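Side-chain contacts in Obg-like ATPase 1 (Schizosaccharomyces pombe, PDB 1NI3), which hydrolyses ATP, and GTP less efficiently, with magnesium as cofactor, and negatively regulates the G2/M transition of the cell cycle: residues A[247-252]-A[260-265]; A[300-303]-A[308-311]. All coordinates share one frame; numbering follows the deposited sequence.

Contact 1 (A[247-252]-A[260-265]); sequences PKIKKW and DTLIPM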
loop_
_atom_site.group_PDB
_atom_site.type_symbol
_atom_site.label_atom_id
_atom_site.label_comp_id
_atom_site.label_asym_id
_atom_site.label_seq_id
_atom_site.Cartn_x
_atom_site.Cartn_y
_atom_site.Cartn_z
ATOM N N PRO A 247 -19.409 14.379 2.123
ATOM C CA PRO A 247 -18.910 15.728 1.833
ATOM C C PRO A 247 -18.027 16.284 2.943
ATOM O O PRO A 247 -16.949 16.810 2.688
ATOM C CB PRO A 247 -20.191 16.534 1.631
ATOM C CG PRO A 247 -21.157 15.856 2.562
ATOM C CD PRO A 247 -20.874 14.390 2.288
ATOM N N LYS A 248 -18.489 16.149 4.178
ATOM C CA LYS A 248 -17.755 16.641 5.328
ATOM C C LYS A 248 -16.377 15.991 5.386
ATOM O O LYS A 248 -15.359 16.677 5.356
ATOM C CB LYS A 248 -18.547 16.342 6.602
ATOM C CG LYS A 248 -20.064 16.526 6.420
ATOM C CD LYS A 248 -20.805 16.726 7.750
ATOM C CE LYS A 248 -20.443 18.063 8.399
ATOM N NZ LYS A 248 -21.086 18.264 9.729
ATOM N N ILE A 249 -16.363 14.663 5.453
ATOM C CA ILE A 249 -15.124 13.880 5.504
ATOM C C ILE A 249 -14.132 14.324 4.429
ATOM O O ILE A 249 -12.935 14.493 4.689
ATOM C CB ILE A 249 -15.403 12.371 5.301
ATOM C CG1 ILE A 249 -16.170 11.811 6.501
ATOM C CG2 ILE A 249 -14.097 11.616 5.095
ATOM C CD1 ILE A 249 -16.552 10.372 6.343
ATOM N N LYS A 250 -14.642 14.502 3.216
ATOM C CA LYS A 250 -13.816 14.921 2.094
ATOM C C LYS A 250 -13.010 16.172 2.427
ATOM O O LYS A 250 -11.778 16.151 2.424
ATOM C CB LYS A 250 -14.696 15.164 0.858
ATOM C CG LYS A 250 -13.907 15.486 -0.402
ATOM C CD LYS A 250 -14.770 15.418 -1.655
ATOM C CE LYS A 250 -14.002 15.926 -2.873
ATOM N NZ LYS A 250 -12.710 15.200 -3.064
ATOM N N LYS A 251 -13.713 17.254 2.740
ATOM C CA LYS A 251 -13.058 18.519 3.064
ATOM C C LYS A 251 -12.030 18.390 4.174
ATOM O O LYS A 251 -10.905 18.870 4.050
ATOM C CB LYS A 251 -14.090 19.590 3.444
ATOM C CG LYS A 251 -13.544 20.998 3.261
ATOM C CD LYS A 251 -14.630 22.058 3.194
ATOM C CE LYS A 251 -14.064 23.351 2.618
ATOM N NZ LYS A 251 -15.099 24.399 2.386
ATOM N N TRP A 252 -12.423 17.745 5.261
ATOM C CA TRP A 252 -11.519 17.548 6.376
ATOM C C TRP A 252 -10.190 17.058 5.862
ATOM O O TRP A 252 -9.134 17.558 6.255
ATOM C CB TRP A 252 -12.052 16.498 7.332
ATOM C CG TRP A 252 -11.231 16.389 8.562
ATOM C CD1 TRP A 252 -11.456 17.027 9.739
ATOM C CD2 TRP A 252 -10.035 15.611 8.751
ATOM N NE1 TRP A 252 -10.484 16.700 10.658
ATOM C CE2 TRP A 252 -9.599 15.831 10.077
ATOM C CE3 TRP A 252 -9.290 14.750 7.931
ATOM C CZ2 TRP A 252 -8.458 15.225 10.605
ATOM C CZ3 TRP A 252 -8.151 14.145 8.460
ATOM C CH2 TRP A 252 -7.750 14.387 9.783
ATOM N N ASP A 260 -3.996 12.563 0.067
ATOM C CA ASP A 260 -4.383 11.188 0.348
ATOM C C ASP A 260 -5.667 10.763 -0.361
ATOM O O ASP A 260 -6.660 11.486 -0.390
ATOM C CB ASP A 260 -4.510 11.004 1.851
ATOM C CG ASP A 260 -3.221 11.317 2.563
ATOM O OD1 ASP A 260 -2.217 10.612 2.308
ATOM O OD2 ASP A 260 -3.194 12.276 3.357
ATOM N N THR A 261 -5.623 9.575 -0.945
ATOM C CA THR A 261 -6.749 9.035 -1.675
ATOM C C THR A 261 -7.941 8.772 -0.790
ATOM O O THR A 261 -7.809 8.278 0.330
ATOM C CB THR A 261 -6.398 7.711 -2.330
ATOM O OG1 THR A 261 -5.182 7.855 -3.067
ATOM C CG2 THR A 261 -7.521 7.271 -3.256
ATOM N N LEU A 262 -9.118 9.074 -1.317
ATOM C CA LEU A 262 -10.356 8.867 -0.588
ATOM C C LEU A 262 -11.277 7.980 -1.428
ATOM O O LEU A 262 -11.804 8.403 -2.455
ATOM C CB LEU A 262 -10.981 10.229 -0.310
ATOM C CG LEU A 262 -12.085 10.332 0.730
ATOM C CD1 LEU A 262 -12.457 11.791 0.932
ATOM C CD2 LEU A 262 -13.281 9.540 0.268
ATOM N N ILE A 263 -11.467 6.745 -0.974
ATOM C CA ILE A 263 -12.294 5.766 -1.678
ATOM C C ILE A 263 -13.621 5.440 -0.981
ATOM O O ILE A 263 -13.644 4.625 -0.060
ATOM C CB ILE A 263 -11.518 4.432 -1.851
ATOM C CG1 ILE A 263 -10.242 4.666 -2.665
ATOM C CG2 ILE A 263 -12.408 3.396 -2.506
ATOM C CD1 ILE A 263 -9.463 3.385 -2.982
ATOM N N PRO A 264 -14.741 6.046 -1.420
ATOM C CA PRO A 264 -16.030 5.756 -0.784
ATOM C C PRO A 264 -16.398 4.329 -1.143
ATOM O O PRO A 264 -16.381 3.954 -2.315
ATOM C CB PRO A 264 -16.951 6.770 -1.423
ATOM C CG PRO A 264 -16.416 6.852 -2.809
ATOM C CD PRO A 264 -14.921 6.959 -2.564
HETATM N N MSE A 265 -16.745 3.543 -0.135
HETATM C CA MSE A 265 -17.075 2.137 -0.337
HETATM C C MSE A 265 -18.207 1.680 0.574
HETATM O O MSE A 265 -18.811 2.470 1.284
HETATM C CB MSE A 265 -15.863 1.313 0.017
HETATM C CG MSE A 265 -15.603 1.326 1.506
HETATM SE SE MSE A 265 -14.449 -0.158 1.934
HETATM C CE MSE A 265 -15.683 -1.555 1.342
#
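L262 reaches from the edge strand 262-265 to the helix 246-254 and meets it at I249 and K250. This is a beta-alpha-beta crossover of the P-loop GTPase-type domain: strand 227-232 leads through helix 246-254 to strand 262-265, which runs parallel to it in the same sheet. The tight part is a single methyl. CD1 of L262 lies 3.6 Å from CA of K250, so it rests on the helix backbone more than on a side chain. With CG anti to the backbone N (chi1 -165°) and chi2 also extended, L262 holds this methyl out toward the helix. On the inner side I249 approaches more loosely, its CG2 4.5 Å from L262 CD1; both residues also touch V231 of the neighbouring strand, and I249 packs on P140 of helix 140-168. No hydrogen bond spans the two segments, and the grip is purely apolar. The outer side is open to solvent at K250, which gives only the root of its chain to the contact. The K250 and L262 side chains cross at about a right angle, with K250 CB 4.0 Å and K250 CG 4.2 Å from L262 CD1.

Contact 2 (A[300-303]-A[308-311]); sequences TGYN and INYF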
loop_
_atom_site.group_PDB
_atom_site.type_symbol
_atom_site.label_atom_id
_atom_site.label_comp_id
_atom_site.label_asym_id
_atom_site.label_seq_id
_atom_site.Cartn_x
_atom_site.Cartn_y
_atom_site.Cartn_z
ATOM N N THR A 300 -4.712 1.019 -5.704
ATOM C CA THR A 300 -4.241 2.192 -4.988
ATOM C C THR A 300 -3.179 1.821 -3.954
ATOM O O THR A 300 -2.198 2.546 -3.768
ATOM C CB THR A 300 -5.392 2.895 -4.273
ATOM O OG1 THR A 300 -6.489 3.087 -5.178
ATOM C CG2 THR A 300 -4.935 4.247 -3.750
ATOM N N GLY A 301 -3.378 0.681 -3.298
ATOM C CA GLY A 301 -2.427 0.231 -2.299
ATOM C C GLY A 301 -1.119 -0.154 -2.963
ATOM O O GLY A 301 -0.051 0.390 -2.636
ATOM N N TYR A 302 -1.206 -1.096 -3.896
ATOM C CA TYR A 302 -0.044 -1.546 -4.636
ATOM C C TYR A 302 0.768 -0.356 -5.141
ATOM O O TYR A 302 1.984 -0.336 -5.026
ATOM C CB TYR A 302 -0.490 -2.395 -5.817
ATOM C CG TYR A 302 0.634 -3.153 -6.482
ATOM C CD1 TYR A 302 1.035 -4.393 -6.007
ATOM C CD2 TYR A 302 1.255 -2.654 -7.614
ATOM C CE1 TYR A 302 2.012 -5.128 -6.652
ATOM C CE2 TYR A 302 2.244 -3.367 -8.266
ATOM C CZ TYR A 302 2.614 -4.611 -7.786
ATOM O OH TYR A 302 3.551 -5.347 -8.465
ATOM N N ASN A 303 0.085 0.644 -5.686
ATOM C CA ASN A 303 0.761 1.827 -6.207
ATOM C C ASN A 303 1.383 2.714 -5.139
ATOM O O ASN A 303 2.538 3.131 -5.267
ATOM C CB ASN A 303 -0.187 2.671 -7.060
ATOM C CG ASN A 303 -0.441 2.061 -8.431
ATOM O OD1 ASN A 303 0.453 1.456 -9.032
ATOM N ND2 ASN A 303 -1.652 2.249 -8.949
ATOM N N ILE A 308 5.668 -1.731 -9.006
ATOM C CA ILE A 308 5.356 -1.953 -10.409
ATOM C C ILE A 308 5.694 -3.425 -10.632
ATOM O O ILE A 308 6.121 -4.115 -9.704
ATOM C CB ILE A 308 6.266 -1.133 -11.344
ATOM C CG1 ILE A 308 7.731 -1.513 -11.107
ATOM C CG2 ILE A 308 6.076 0.342 -11.111
ATOM C CD1 ILE A 308 8.679 -1.037 -12.194
ATOM N N ASN A 309 5.530 -3.909 -11.857
ATOM C CA ASN A 309 5.830 -5.305 -12.119
ATOM C C ASN A 309 6.234 -5.554 -13.557
ATOM O O ASN A 309 6.060 -4.708 -14.437
ATOM C CB ASN A 309 4.598 -6.146 -11.828
ATOM C CG ASN A 309 3.474 -5.855 -12.798
ATOM O OD1 ASN A 309 3.245 -4.702 -13.163
ATOM N ND2 ASN A 309 2.768 -6.892 -13.223
ATOM N N TYR A 310 6.786 -6.734 -13.780
ATOM C CA TYR A 310 7.159 -7.156 -15.111
ATOM C C TYR A 310 6.710 -8.617 -15.124
ATOM O O TYR A 310 6.454 -9.184 -14.060
ATOM C CB TYR A 310 8.668 -7.024 -15.338
ATOM C CG TYR A 310 9.539 -8.020 -14.612
ATOM C CD1 TYR A 310 10.140 -7.705 -13.393
ATOM C CD2 TYR A 310 9.801 -9.269 -15.171
ATOM C CE1 TYR A 310 10.986 -8.614 -12.760
ATOM C CE2 TYR A 310 10.636 -10.176 -14.543
ATOM C CZ TYR A 310 11.227 -9.842 -13.343
ATOM O OH TYR A 310 12.074 -10.737 -12.746
ATOM N N PHE A 311 6.581 -9.232 -16.296
ATOM C CA PHE A 311 6.123 -10.620 -16.337
ATOM C C PHE A 311 7.145 -11.566 -16.917
ATOM O O PHE A 311 8.177 -11.153 -17.425
ATOM C CB PHE A 311 4.854 -10.759 -17.184
ATOM C CG PHE A 311 3.849 -9.681 -16.960
ATOM C CD1 PHE A 311 3.905 -8.504 -17.689
ATOM C CD2 PHE A 311 2.851 -9.833 -16.005
ATOM C CE1 PHE A 311 2.980 -7.497 -17.470
ATOM C CE2 PHE A 311 1.923 -8.830 -15.780
ATOM C CZ PHE A 311 1.988 -7.657 -16.515
#
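Y302 points the end of its ring at the backbone of I308 and N309. Its OH stands 3.1 Å from the carbonyl O of I308 and 3.6 Å from CB of N309. Further back on the ring, CE2 lies 3.9 Å from I308 N and 4.0 Å from I308 CA, the amide approaching the ring obliquely. I308 thus meets the tyrosine through its main chain, while its CB points away from segment 300-303 and its side chain touches I323 and K325. N309 aims its CB toward segment 300-303, so that its methylene, not its amide, meets the tyrosine hydroxyl. The ring gets there because CG of Y302 is anti to the backbone N (chi1 -168°), which swings it off helix 294-304 toward the strand. The hydroxyl is hydrogen-bonded to OG1 of T322, just beyond the two segments. T322 belongs to strand 317-324, which pairs antiparallel with strand 307-312 to form a beta hairpin within the TGS region, a ubiquitin-like family, so one phenol from the preceding helix touches both arms of that hairpin. A phenylalanine in place of Y302 would probably leave T322 OG1 without this hydrogen bond and the I308 carbonyl without a polar group facing it. Backbone bonds tie I308 to I323 and Y310 to W321 across the hairpin, and N309 to G382. CG of N309 sits between its own backbone N and carbonyl carbon (chi1 67°), and ND2 is hydrogen-bonded to OG of S320 on the partner strand.

How the contacts relate
The two contacts follow one another along the chain, their centres 24 Å apart, and both reach the same mixed sheet. Helix 294-304 joins them: T300, two residues before the tyrosine of contact 2, packs on the strand side of contact 1, with its CG2 3.7 Å from OG1 of T261 and its OG1 3.7 Å from CD1 of I263. Strand 262-265 is thus flanked by helix 246-254 and helix 294-304. Contact 1 is the one near the predicted ATP site: the side chain of L262 is about 8 Å from that of M233, and that of I249 about 10 Å from that of V31. Contact 2 lies away from that site.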